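DELTA1-pyrroline-2-carboxylate reductase (Thermococcus litoralis DSM 5473, PDB 6T3E) catalyses the NADH-dependent reduction of Delta1-pyrroline-2-carboxylate to L-proline, probably as part of L-hydroxyproline metabolism. Local coordinates at residues E86-L95 with S106-P116; E52-R63 with L76-S85. All blocks are in the same frame, centred on the assembly; numbering follows the deposited sequence.

Contact 1: residues E86-L95 with S106-P116; sequences EALAVKVVSL and SVLASILLNDP. With NAI (1,4-dihydronicotinamide adenine dinucleotide), chain F; PRO (proline), chain E.
V93 and A109 form a non-hydrogen-bonded antiparallel pair, V93 CB 3.7 Å from A109 CB, on the sheet face turned to the bound proline. V93 CG2 packs against V107 CG1 (3.6 Å) and touches the ligand. Further along L95 borders the nicotinamide ribose of NADH, and in the loop before strand 107-114 S106 OG donates a 2.7 Å hydrogen bond to its pyrophosphate O1A. K91 lays CG against I111 CG1 at 3.7 Å. With CG anti to the backbone N (chi1 -178°), its chain brings NZ to 2.7 Å from the ligand's OXT; D327 and T131 also grip NZ. Replacing K91 by alanine is likely to leave D327 without the lysine's salt bridge and OXT without its hydrogen bond. Paired backbone bonds from V90-L112 to S94-L108 knit this part closely. On the reverse face V90 and L112 run side by side, V90 CG1 3.8 Å from L112 CB, and Y77 of the second subunit packs on V90. The far end is looser: pairing stops after the N114 N to L88 O bond, L88 CB and P116 CG stay 4.2 Å apart, and E86 and D115 are partly exposed. E86 OE1 meets CB and CG of P116 and bonds Y81 OH; OE2 binds H71 of the second subunit. The whole is a beta hairpin of the ornithine cyclodeaminase/mu-crystallin family, one face lining the proline and NADH sites, the other meeting the second subunit.

Contact 2: residues E52-R63 with L76-S85; sequences ELYNGKAKVPLR and LYMPSYLEDS. With PRO (proline), chain E.
R63 spreads one face of its guanidinium over L76 CD2, which lies 3.4 Å from NH1 and is offset toward the rim of the group. At the guanidinium edge NH1 gives a 2.7 Å hydrogen bond to O of the bound proline, the oxygen lying in the plane, and a weak one to M78 SD (3.4 Å). R63 and M78 run side by side, pointing the same way. CG of R63 stands between the backbone N and carbonyl carbon (chi1 62°), and the extended chain beyond it carries the group to the ligand; E276 on NE and V321 O on NH2 should fix its rotation. At the other end of the contact the E52 carboxylate fits into the turn after L82. OE1 receives S85 OG at 3.2 Å through its syn lone pair, the D84 amide gives OE2 a weak bond, and R48 supplies a salt bridge that would offset the buried charge. Here helix 39-54 ends in a Schellman motif with G56 at C-prime, and the chain turns into a short antiparallel pairing in which K59 and Y81 exchange backbone bonds, K59 N to Y81 O being 2.9 Å. A58 CB packs on L82 CD2 at 3.7 Å. Helix 324-341 covers the face bearing M78, S80 and L82, strand 87-95 borders strand 73-82 along its other edge, and K59 reaches E67 and E69 of the second subunit.

How the contacts relate
The two contacts are consecutive pairings of one mixed sheet, contact 2 closing before contact 1 opens, with centres about 13 Å apart. Strands 73-82 and 87-95 are the shared seam: V93 O and L76 N lie 2.6 Å apart, a probable hydrogen bond, and V92 CG1 packs on Y77 CE1 at 3.6 Å. Far from the ligands Y81 OH of contact 2 comes within 2.7 Å of E86 OE1 of contact 1. Nearer the ligands both supply the proline pocket, R63 from the end of contact 2 and K91 from mid-strand in contact 1, each addressing a different carboxylate oxygen, with R134 a further donor. Only contact 1 hydrogen-bonds NADH. Both reach the second subunit.

Contact 1: residues E86-L95 with S106-P116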
loop_
_atom_site.group_PDB
_atom_site.type_symbol
_atom_site.label_atom_id
_atom_site.label_comp_id
_atom_site.label_asym_id
_atom_site.label_seq_id
_atom_site.Cartn_x
_atom_site.Cartn_y
_atom_site.Cartn_z
ATOM N N GLU B 86 16.329 0.958 9.543
ATOM C CA GLU B 86 15.144 0.443 10.226
ATOM C C GLU B 86 13.964 1.397 10.056
ATOM O O GLU B 86 13.308 1.805 11.015
ATOM C CB GLU B 86 15.431 0.168 11.699
ATOM C CG GLU B 86 16.395 -0.971 11.925
ATOM C CD GLU B 86 15.749 -2.347 11.794
ATOM O OE1 GLU B 86 14.733 -2.463 11.072
ATOM O OE2 GLU B 86 16.263 -3.311 12.424
ATOM N N ALA B 87 13.706 1.747 8.804
ATOM C CA ALA B 87 12.588 2.590 8.410
ATOM C C ALA B 87 11.638 1.724 7.599
ATOM O O ALA B 87 11.963 1.321 6.478
ATOM C CB ALA B 87 13.066 3.794 7.597
ATOM N N LEU B 88 10.492 1.398 8.184
ATOM C CA LEU B 88 9.472 0.562 7.550
ATOM C C LEU B 88 8.224 1.430 7.414
ATOM O O LEU B 88 7.485 1.605 8.389
ATOM C CB LEU B 88 9.196 -0.712 8.358
ATOM C CG LEU B 88 8.096 -1.638 7.812
ATOM C CD1 LEU B 88 8.349 -2.072 6.332
ATOM C CD2 LEU B 88 7.881 -2.849 8.705
ATOM N N ALA B 89 8.014 2.003 6.221
ATOM C CA ALA B 89 6.981 3.011 6.021
ATOM C C ALA B 89 6.242 2.805 4.710
ATOM O O ALA B 89 6.795 2.307 3.721
ATOM C CB ALA B 89 7.549 4.429 6.031
ATOM N N VAL B 90 4.992 3.261 4.705
ATOM C CA VAL B 90 4.166 3.307 3.511
ATOM C C VAL B 90 3.520 4.691 3.401
ATOM O O VAL B 90 3.033 5.248 4.390
ATOM C CB VAL B 90 3.111 2.180 3.544
ATOM C CG1 VAL B 90 2.240 2.287 4.799
ATOM C CG2 VAL B 90 2.281 2.155 2.247
ATOM N N LYS B 91 3.536 5.256 2.199
ATOM C CA LYS B 91 2.893 6.533 1.923
ATOM C C LYS B 91 1.711 6.298 0.996
ATOM O O LYS B 91 1.821 5.539 0.028
ATOM C CB LYS B 91 3.873 7.527 1.291
ATOM C CG LYS B 91 3.287 8.917 0.998
ATOM C CD LYS B 91 4.374 9.898 0.534
ATOM C CE LYS B 91 4.592 9.823 -0.981
ATOM N NZ LYS B 91 5.448 10.935 -1.516
ATOM N N VAL B 92 0.577 6.908 1.321
ATOM C CA VAL B 92 -0.611 6.895 0.477
ATOM C C VAL B 92 -0.757 8.307 -0.062
ATOM O O VAL B 92 -1.107 9.222 0.688
ATOM C CB VAL B 92 -1.863 6.458 1.238
ATOM C CG1 VAL B 92 -3.024 6.370 0.278
ATOM C CG2 VAL B 92 -1.623 5.122 1.946
ATOM N N VAL B 93 -0.402 8.508 -1.330
ATOM C CA VAL B 93 -0.422 9.822 -1.959
ATOM C C VAL B 93 -1.328 9.787 -3.184
ATOM O O VAL B 93 -1.338 8.813 -3.947
ATOM C CB VAL B 93 0.995 10.289 -2.347
ATOM C CG1 VAL B 93 1.641 9.302 -3.291
ATOM C CG2 VAL B 93 0.933 11.652 -2.998
ATOM N N SER B 94 -2.043 10.887 -3.405
ATOM C CA SER B 94 -3.018 10.984 -4.477
ATOM C C SER B 94 -2.728 12.210 -5.326
ATOM O O SER B 94 -2.191 13.214 -4.844
ATOM C CB SER B 94 -4.445 11.056 -3.938
ATOM O OG SER B 94 -4.599 12.194 -3.114
ATOM N N LEU B 95 -3.068 12.095 -6.608
ATOM C CA LEU B 95 -2.891 13.158 -7.594
ATOM C C LEU B 95 -4.228 13.430 -8.270
ATOM O O LEU B 95 -4.726 12.585 -9.019
ATOM C CB LEU B 95 -1.841 12.755 -8.622
ATOM C CG LEU B 95 -1.712 13.690 -9.814
ATOM C CD1 LEU B 95 -1.390 15.068 -9.303
ATOM C CD2 LEU B 95 -0.635 13.212 -10.779
ATOM N N SER B 106 -3.224 19.670 -5.450
ATOM C CA SER B 106 -3.257 18.539 -6.378
ATOM C C SER B 106 -2.795 17.254 -5.693
ATOM O O SER B 106 -3.371 16.178 -5.902
ATOM C CB SER B 106 -2.394 18.836 -7.606
ATOM O OG SER B 106 -2.903 19.956 -8.328
ATOM N N VAL B 107 -1.798 17.357 -4.828
ATOM C CA VAL B 107 -1.159 16.192 -4.230
ATOM C C VAL B 107 -1.446 16.201 -2.734
ATOM O O VAL B 107 -1.166 17.187 -2.040
ATOM C CB VAL B 107 0.348 16.167 -4.531
ATOM C CG1 VAL B 107 1.050 15.147 -3.680
ATOM C CG2 VAL B 107 0.563 15.859 -6.004
ATOM N N LEU B 108 -2.055 15.120 -2.256
ATOM C CA LEU B 108 -2.368 14.903 -0.854
ATOM C C LEU B 108 -1.794 13.558 -0.442
ATOM O O LEU B 108 -1.903 12.582 -1.191
ATOM C CB LEU B 108 -3.900 14.936 -0.624
ATOM C CG LEU B 108 -4.648 16.224 -1.012
ATOM C CD1 LEU B 108 -6.143 16.125 -0.750
ATOM C CD2 LEU B 108 -4.048 17.421 -0.236
ATOM N N ALA B 109 -1.154 13.504 0.725
ATOM C CA ALA B 109 -0.476 12.284 1.138
ATOM C C ALA B 109 -0.639 12.046 2.637
ATOM O O ALA B 109 -0.876 12.967 3.425
ATOM C CB ALA B 109 1.019 12.322 0.775
ATOM N N SER B 110 -0.483 10.775 3.016
ATOM C CA SER B 110 -0.389 10.336 4.400
ATOM C C SER B 110 0.706 9.283 4.478
ATOM O O SER B 110 0.867 8.485 3.548
ATOM C CB SER B 110 -1.703 9.737 4.904
ATOM O OG SER B 110 -2.812 10.540 4.572
ATOM N N ILE B 111 1.448 9.268 5.586
ATOM C CA ILE B 111 2.567 8.351 5.771
ATOM C C ILE B 111 2.357 7.574 7.060
ATOM O O ILE B 111 2.064 8.171 8.103
ATOM C CB ILE B 111 3.914 9.089 5.809
ATOM C CG1 ILE B 111 4.174 9.763 4.459
ATOM C CG2 ILE B 111 5.042 8.112 6.228
ATOM C CD1 ILE B 111 5.533 10.421 4.331
ATOM N N LEU B 112 2.511 6.246 6.984
ATOM C CA LEU B 112 2.381 5.355 8.128
ATOM C C LEU B 112 3.730 4.701 8.399
ATOM O O LEU B 112 4.364 4.158 7.487
ATOM C CB LEU B 112 1.304 4.283 7.898
ATOM C CG LEU B 112 1.018 3.340 9.088
ATOM C CD1 LEU B 112 -0.114 3.876 9.965
ATOM C CD2 LEU B 112 0.690 1.932 8.655
ATOM N N LEU B 113 4.177 4.781 9.649
ATOM C CA LEU B 113 5.431 4.195 10.091
ATOM C C LEU B 113 5.114 3.008 10.980
ATOM O O LEU B 113 4.393 3.153 11.975
ATOM C CB LEU B 113 6.261 5.211 10.875
ATOM C CG LEU B 113 7.776 5.175 10.788
ATOM C CD1 LEU B 113 8.192 5.549 9.390
ATOM C CD2 LEU B 113 8.333 6.162 11.788
ATOM N N ASN B 114 5.697 1.862 10.656
ATOM C CA ASN B 114 5.500 0.634 11.408
ATOM C C ASN B 114 6.811 0.233 12.078
ATOM O O ASN B 114 7.906 0.556 11.596
ATOM C CB ASN B 114 5.011 -0.507 10.510
ATOM C CG ASN B 114 3.614 -0.300 10.011
ATOM O OD1 ASN B 114 3.411 0.209 8.888
ATOM N ND2 ASN B 114 2.631 -0.740 10.801
ATOM N N ASP B 115 6.673 -0.527 13.170
ATOM C CA ASP B 115 7.820 -1.001 13.920
ATOM C C ASP B 115 8.345 -2.277 13.280
ATOM O O ASP B 115 7.592 -3.257 13.157
ATOM C CB ASP B 115 7.429 -1.250 15.370
ATOM C CG ASP B 115 8.599 -1.653 16.236
ATOM O OD1 ASP B 115 9.699 -1.929 15.728
ATOM O OD2 ASP B 115 8.420 -1.632 17.463
ATOM N N PRO B 116 9.603 -2.301 12.831
ATOM C CA PRO B 116 10.101 -3.519 12.175
ATOM C C PRO B 116 10.108 -4.747 13.076
ATOM O O PRO B 116 10.022 -5.875 12.571
ATOM C CB PRO B 116 11.529 -3.141 11.748
ATOM C CG PRO B 116 11.537 -1.616 11.767
ATOM C CD PRO B 116 10.624 -1.240 12.894
HETATM P PA NAI F . 0.327 21.875 -8.456
HETATM O O1A NAI F . -1.030 21.733 -9.095
HETATM O O2A NAI F . 0.188 22.498 -7.081
HETATM O O5B NAI F . 1.382 22.719 -9.396
HETATM C C5B NAI F . 1.358 22.361 -10.772
HETATM C C4B NAI F . 1.734 23.641 -11.640
HETATM O O4B NAI F . 1.907 23.311 -12.877
HETATM C C3B NAI F . 0.547 24.632 -11.622
HETATM O O3B NAI F . 0.977 25.816 -11.120
HETATM C C2B NAI F . 0.123 24.726 -13.102
HETATM O O2B NAI F . -0.456 26.088 -13.410
HETATM C C1B NAI F . 1.244 24.517 -13.733
HETATM N N9A NAI F . 1.041 24.101 -15.094
HETATM C C8A NAI F . 0.221 23.104 -15.438
HETATM N N7A NAI F . 0.268 22.985 -16.760
HETATM C C5A NAI F . 1.121 23.907 -17.236
HETATM C C6A NAI F . 1.515 24.190 -18.521
HETATM N N6A NAI F . 1.158 23.616 -19.805
HETATM N N1A NAI F . 2.388 25.169 -18.753
HETATM C C2A NAI F . 2.890 25.870 -17.707
HETATM N N3A NAI F . 2.503 25.588 -16.438
HETATM C C4A NAI F . 1.604 24.596 -16.215
HETATM O O3 NAI F . 0.934 20.329 -8.341
HETATM P PN NAI F . 2.452 19.983 -7.750
HETATM O O1N NAI F . 2.213 19.456 -6.349
HETATM O O2N NAI F . 3.343 21.193 -7.781
HETATM O O5D NAI F . 3.124 18.825 -8.670
HETATM C C5D NAI F . 3.804 19.228 -9.802
HETATM C C4D NAI F . 4.148 17.966 -10.636
HETATM O O4D NAI F . 5.027 17.200 -10.021
HETATM C C3D NAI F . 2.891 17.101 -10.815
HETATM O O3D NAI F . 2.867 16.607 -12.104
HETATM C C2D NAI F . 3.082 15.928 -9.843
HETATM O O2D NAI F . 2.255 14.742 -10.340
HETATM C C1D NAI F . 4.374 15.729 -9.897
HETATM N N1N NAI F . 4.858 15.105 -8.654
HETATM C C2N NAI F . 5.863 14.059 -8.686
HETATM C C3N NAI F . 6.701 13.754 -7.413
HETATM C C7N NAI F . 8.119 13.174 -7.666
HETATM O O7N NAI F . 8.477 13.071 -8.781
HETATM N N7N NAI F . 8.982 12.770 -6.534
HETATM C C4N NAI F . 6.468 14.535 -6.135
HETATM C C5N NAI F . 5.083 15.191 -6.063
HETATM C C6N NAI F . 4.337 15.525 -7.367
HETATM N N PRO E . 4.015 11.095 -7.700
HETATM C CA PRO E . 4.204 11.773 -6.414
HETATM C C PRO E . 4.923 10.941 -5.356
HETATM O O PRO E . 5.627 9.962 -5.645
HETATM C CB PRO E . 2.770 12.066 -5.976
HETATM C CG PRO E . 2.036 12.296 -7.261
HETATM C CD PRO E . 2.727 11.455 -8.323
HETATM O OXT PRO E . 4.809 11.238 -4.166
#

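Contact 2: residues E52-R63 with L76-S85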
loop_
_atom_site.group_PDB
_atom_site.type_symbol
_atom_site.label_atom_id
_atom_site.label_comp_id
_atom_site.label_asym_id
_atom_site.label_seq_id
_atom_site.Cartn_x
_atom_site.Cartn_y
_atom_site.Cartn_z
ATOM N N GLU B 52 21.962 3.454 0.708
ATOM C CA GLU B 52 21.485 2.219 1.321
ATOM C C GLU B 52 20.808 1.321 0.289
ATOM O O GLU B 52 20.957 0.092 0.337
ATOM C CB GLU B 52 20.549 2.554 2.491
ATOM C CG GLU B 52 19.772 1.367 3.074
ATOM C CD GLU B 52 19.170 1.631 4.462
ATOM O OE1 GLU B 52 19.432 2.700 5.057
ATOM O OE2 GLU B 52 18.416 0.762 4.953
ATOM N N LEU B 53 20.108 1.918 -0.681
ATOM C CA LEU B 53 19.466 1.145 -1.745
ATOM C C LEU B 53 20.491 0.479 -2.661
ATOM O O LEU B 53 20.275 -0.645 -3.129
ATOM C CB LEU B 53 18.538 2.050 -2.549
ATOM C CG LEU B 53 18.277 1.676 -4.006
ATOM C CD1 LEU B 53 17.347 0.469 -4.080
ATOM C CD2 LEU B 53 17.700 2.870 -4.750
ATOM N N TYR B 54 21.597 1.164 -2.952
ATOM C CA TYR B 54 22.610 0.588 -3.829
ATOM C C TYR B 54 23.322 -0.593 -3.175
ATOM O O TYR B 54 23.726 -1.535 -3.865
ATOM C CB TYR B 54 23.631 1.649 -4.242
ATOM C CG TYR B 54 24.639 1.119 -5.240
ATOM C CD1 TYR B 54 24.350 1.103 -6.603
ATOM C CD2 TYR B 54 25.865 0.604 -4.823
ATOM C CE1 TYR B 54 25.247 0.608 -7.521
ATOM C CE2 TYR B 54 26.775 0.102 -5.739
ATOM C CZ TYR B 54 26.458 0.109 -7.089
ATOM O OH TYR B 54 27.344 -0.387 -8.016
ATOM N N ASN B 55 23.537 -0.539 -1.861
ATOM C CA ASN B 55 24.238 -1.606 -1.155
ATOM C C ASN B 55 23.352 -2.812 -0.863
ATOM O O ASN B 55 23.763 -3.683 -0.084
ATOM C CB ASN B 55 24.829 -1.073 0.153
ATOM C CG ASN B 55 25.871 0.009 -0.074
ATOM O OD1 ASN B 55 26.593 -0.001 -1.072
ATOM N ND2 ASN B 55 25.948 0.957 0.851
ATOM N N GLY B 56 22.175 -2.896 -1.488
ATOM C CA GLY B 56 21.275 -4.022 -1.311
ATOM C C GLY B 56 20.551 -4.070 0.013
ATOM O O GLY B 56 20.050 -5.131 0.396
ATOM N N LYS B 57 20.467 -2.944 0.720
ATOM C CA LYS B 57 19.829 -2.881 2.026
ATOM C C LYS B 57 18.449 -2.228 1.981
ATOM O O LYS B 57 17.986 -1.710 3.003
ATOM C CB LYS B 57 20.730 -2.139 3.010
ATOM C CG LYS B 57 22.020 -2.848 3.319
ATOM C CD LYS B 57 21.752 -4.163 4.028
ATOM C CE LYS B 57 23.050 -4.822 4.533
ATOM N NZ LYS B 57 22.808 -5.790 5.643
ATOM N N ALA B 58 17.781 -2.241 0.827
ATOM C CA ALA B 58 16.458 -1.648 0.684
ATOM C C ALA B 58 15.526 -2.616 -0.020
ATOM O O ALA B 58 15.910 -3.275 -0.992
ATOM C CB ALA B 58 16.504 -0.336 -0.106
ATOM N N LYS B 59 14.293 -2.679 0.459
ATOM C CA LYS B 59 13.239 -3.446 -0.191
ATOM C C LYS B 59 12.202 -2.450 -0.712
ATOM O O LYS B 59 11.356 -1.965 0.046
ATOM C CB LYS B 59 12.637 -4.462 0.772
ATOM C CG LYS B 59 13.466 -5.708 0.904
ATOM C CD LYS B 59 12.763 -6.746 1.739
ATOM C CE LYS B 59 13.618 -7.992 1.841
ATOM N NZ LYS B 59 13.117 -8.911 2.894
ATOM N N VAL B 60 12.262 -2.170 -2.012
ATOM C CA VAL B 60 11.359 -1.221 -2.665
ATOM C C VAL B 60 10.611 -1.917 -3.795
ATOM O O VAL B 60 11.012 -1.810 -4.965
ATOM C CB VAL B 60 12.109 -0.000 -3.217
ATOM C CG1 VAL B 60 11.134 1.181 -3.418
ATOM C CG2 VAL B 60 13.267 0.365 -2.323
ATOM N N PRO B 61 9.533 -2.637 -3.494
ATOM C CA PRO B 61 8.696 -3.177 -4.561
ATOM C C PRO B 61 8.084 -2.025 -5.330
ATOM O O PRO B 61 7.906 -0.931 -4.797
ATOM C CB PRO B 61 7.635 -3.977 -3.804
ATOM C CG PRO B 61 7.555 -3.288 -2.464
ATOM C CD PRO B 61 8.920 -2.795 -2.162
ATOM N N LEU B 62 7.776 -2.266 -6.596
ATOM C CA LEU B 62 7.200 -1.209 -7.408
ATOM C C LEU B 62 5.880 -0.741 -6.796
ATOM O O LEU B 62 5.085 -1.548 -6.308
ATOM C CB LEU B 62 7.001 -1.703 -8.843
ATOM C CG LEU B 62 6.394 -0.759 -9.883
ATOM C CD1 LEU B 62 7.306 0.436 -10.126
ATOM C CD2 LEU B 62 6.170 -1.535 -11.167
ATOM N N ARG B 63 5.681 0.576 -6.757
ATOM C CA ARG B 63 4.477 1.119 -6.135
ATOM C C ARG B 63 3.230 0.723 -6.929
ATOM O O ARG B 63 3.270 0.528 -8.148
ATOM C CB ARG B 63 4.543 2.647 -6.023
ATOM C CG ARG B 63 4.632 3.413 -7.362
ATOM C CD ARG B 63 4.572 4.931 -7.130
ATOM N NE ARG B 63 5.139 5.706 -8.230
ATOM C CZ ARG B 63 5.485 6.990 -8.148
ATOM N NH1 ARG B 63 5.327 7.657 -7.015
ATOM N NH2 ARG B 63 6.010 7.611 -9.197
ATOM N N LEU B 76 -1.634 6.485 -5.076
ATOM C CA LEU B 76 -0.377 5.754 -5.161
ATOM C C LEU B 76 -0.008 5.183 -3.793
ATOM O O LEU B 76 0.030 5.911 -2.795
ATOM C CB LEU B 76 0.722 6.676 -5.712
ATOM C CG LEU B 76 0.632 7.091 -7.197
ATOM C CD1 LEU B 76 -0.319 8.293 -7.472
ATOM C CD2 LEU B 76 2.007 7.363 -7.793
ATOM N N TYR B 77 0.321 3.894 -3.756
ATOM C CA TYR B 77 0.681 3.193 -2.523
ATOM C C TYR B 77 2.145 2.778 -2.626
ATOM O O TYR B 77 2.496 1.922 -3.448
ATOM C CB TYR B 77 -0.250 1.999 -2.297
ATOM C CG TYR B 77 -1.707 2.400 -2.385
ATOM C CD1 TYR B 77 -2.391 2.860 -1.261
ATOM C CD2 TYR B 77 -2.383 2.370 -3.593
ATOM C CE1 TYR B 77 -3.719 3.256 -1.343
ATOM C CE2 TYR B 77 -3.712 2.767 -3.686
ATOM C CZ TYR B 77 -4.372 3.201 -2.560
ATOM O OH TYR B 77 -5.685 3.587 -2.658
ATOM N N MET B 78 2.988 3.394 -1.780
ATOM C CA MET B 78 4.447 3.344 -1.882
ATOM C C MET B 78 5.043 2.828 -0.577
ATOM O O MET B 78 5.481 3.618 0.274
ATOM C CB MET B 78 5.029 4.720 -2.224
ATOM C CG MET B 78 4.387 5.406 -3.432
ATOM S SD MET B 78 4.915 7.111 -3.722
ATOM C CE MET B 78 6.673 6.928 -4.006
ATOM N N PRO B 79 5.094 1.516 -0.393
ATOM C CA PRO B 79 5.773 0.941 0.773
ATOM C C PRO B 79 7.255 0.679 0.535
ATOM O O PRO B 79 7.716 0.491 -0.593
ATOM C CB PRO B 79 5.006 -0.374 0.984
ATOM C CG PRO B 79 4.567 -0.773 -0.395
ATOM C CD PRO B 79 4.381 0.500 -1.191
ATOM N N SER B 80 8.023 0.712 1.624
ATOM C CA SER B 80 9.440 0.387 1.513
ATOM C C SER B 80 10.001 0.082 2.892
ATOM O O SER B 80 9.488 0.552 3.911
ATOM C CB SER B 80 10.253 1.508 0.849
ATOM O OG SER B 80 10.532 2.559 1.752
ATOM N N TYR B 81 11.070 -0.705 2.910
ATOM C CA TYR B 81 11.745 -1.062 4.146
ATOM C C TYR B 81 13.233 -0.842 3.946
ATOM O O TYR B 81 13.842 -1.451 3.062
ATOM C CB TYR B 81 11.448 -2.514 4.544
ATOM C CG TYR B 81 12.227 -2.977 5.750
ATOM C CD1 TYR B 81 12.439 -2.132 6.837
ATOM C CD2 TYR B 81 12.762 -4.254 5.798
ATOM C CE1 TYR B 81 13.165 -2.556 7.943
ATOM C CE2 TYR B 81 13.489 -4.688 6.893
ATOM C CZ TYR B 81 13.694 -3.836 7.960
ATOM O OH TYR B 81 14.422 -4.279 9.042
ATOM N N LEU B 82 13.812 0.038 4.751
ATOM C CA LEU B 82 15.252 0.254 4.748
ATOM C C LEU B 82 15.794 -0.382 6.017
ATOM O O LEU B 82 15.557 0.118 7.124
ATOM C CB LEU B 82 15.603 1.737 4.661
ATOM C CG LEU B 82 14.796 2.553 3.659
ATOM C CD1 LEU B 82 15.381 3.943 3.537
ATOM C CD2 LEU B 82 14.764 1.842 2.317
ATOM N N GLU B 83 16.544 -1.470 5.841
ATOM C CA GLU B 83 16.854 -2.364 6.946
ATOM C C GLU B 83 17.976 -1.835 7.819
ATOM O O GLU B 83 17.930 -2.014 9.040
ATOM C CB GLU B 83 17.186 -3.751 6.395
ATOM C CG GLU B 83 16.245 -4.152 5.248
ATOM C CD GLU B 83 16.765 -5.269 4.357
ATOM O OE1 GLU B 83 17.624 -4.985 3.489
ATOM O OE2 GLU B 83 16.286 -6.423 4.504
ATOM N N ASP B 84 18.952 -1.138 7.237
ATOM C CA ASP B 84 19.986 -0.504 8.051
ATOM C C ASP B 84 19.410 0.642 8.876
ATOM O O ASP B 84 19.642 0.729 10.087
ATOM C CB ASP B 84 21.118 -0.003 7.157
ATOM C CG ASP B 84 22.068 -1.106 6.761
ATOM O OD1 ASP B 84 22.039 -2.183 7.403
ATOM O OD2 ASP B 84 22.834 -0.899 5.794
ATOM N N SER B 85 18.650 1.528 8.238
ATOM C CA SER B 85 18.016 2.627 8.948
ATOM C C SER B 85 16.813 2.177 9.764
ATOM O O SER B 85 16.333 2.948 10.605
ATOM C CB SER B 85 17.604 3.720 7.956
ATOM O OG SER B 85 18.730 4.491 7.567
HETATM N N PRO E . 4.015 11.095 -7.700
HETATM C CA PRO E . 4.204 11.773 -6.414
HETATM C C PRO E . 4.923 10.941 -5.356
HETATM O O PRO E . 5.627 9.962 -5.645
HETATM C CB PRO E . 2.770 12.066 -5.976
HETATM C CG PRO E . 2.036 12.296 -7.261
HETATM C CD PRO E . 2.727 11.455 -8.323
HETATM O OXT PRO E . 4.809 11.238 -4.166
#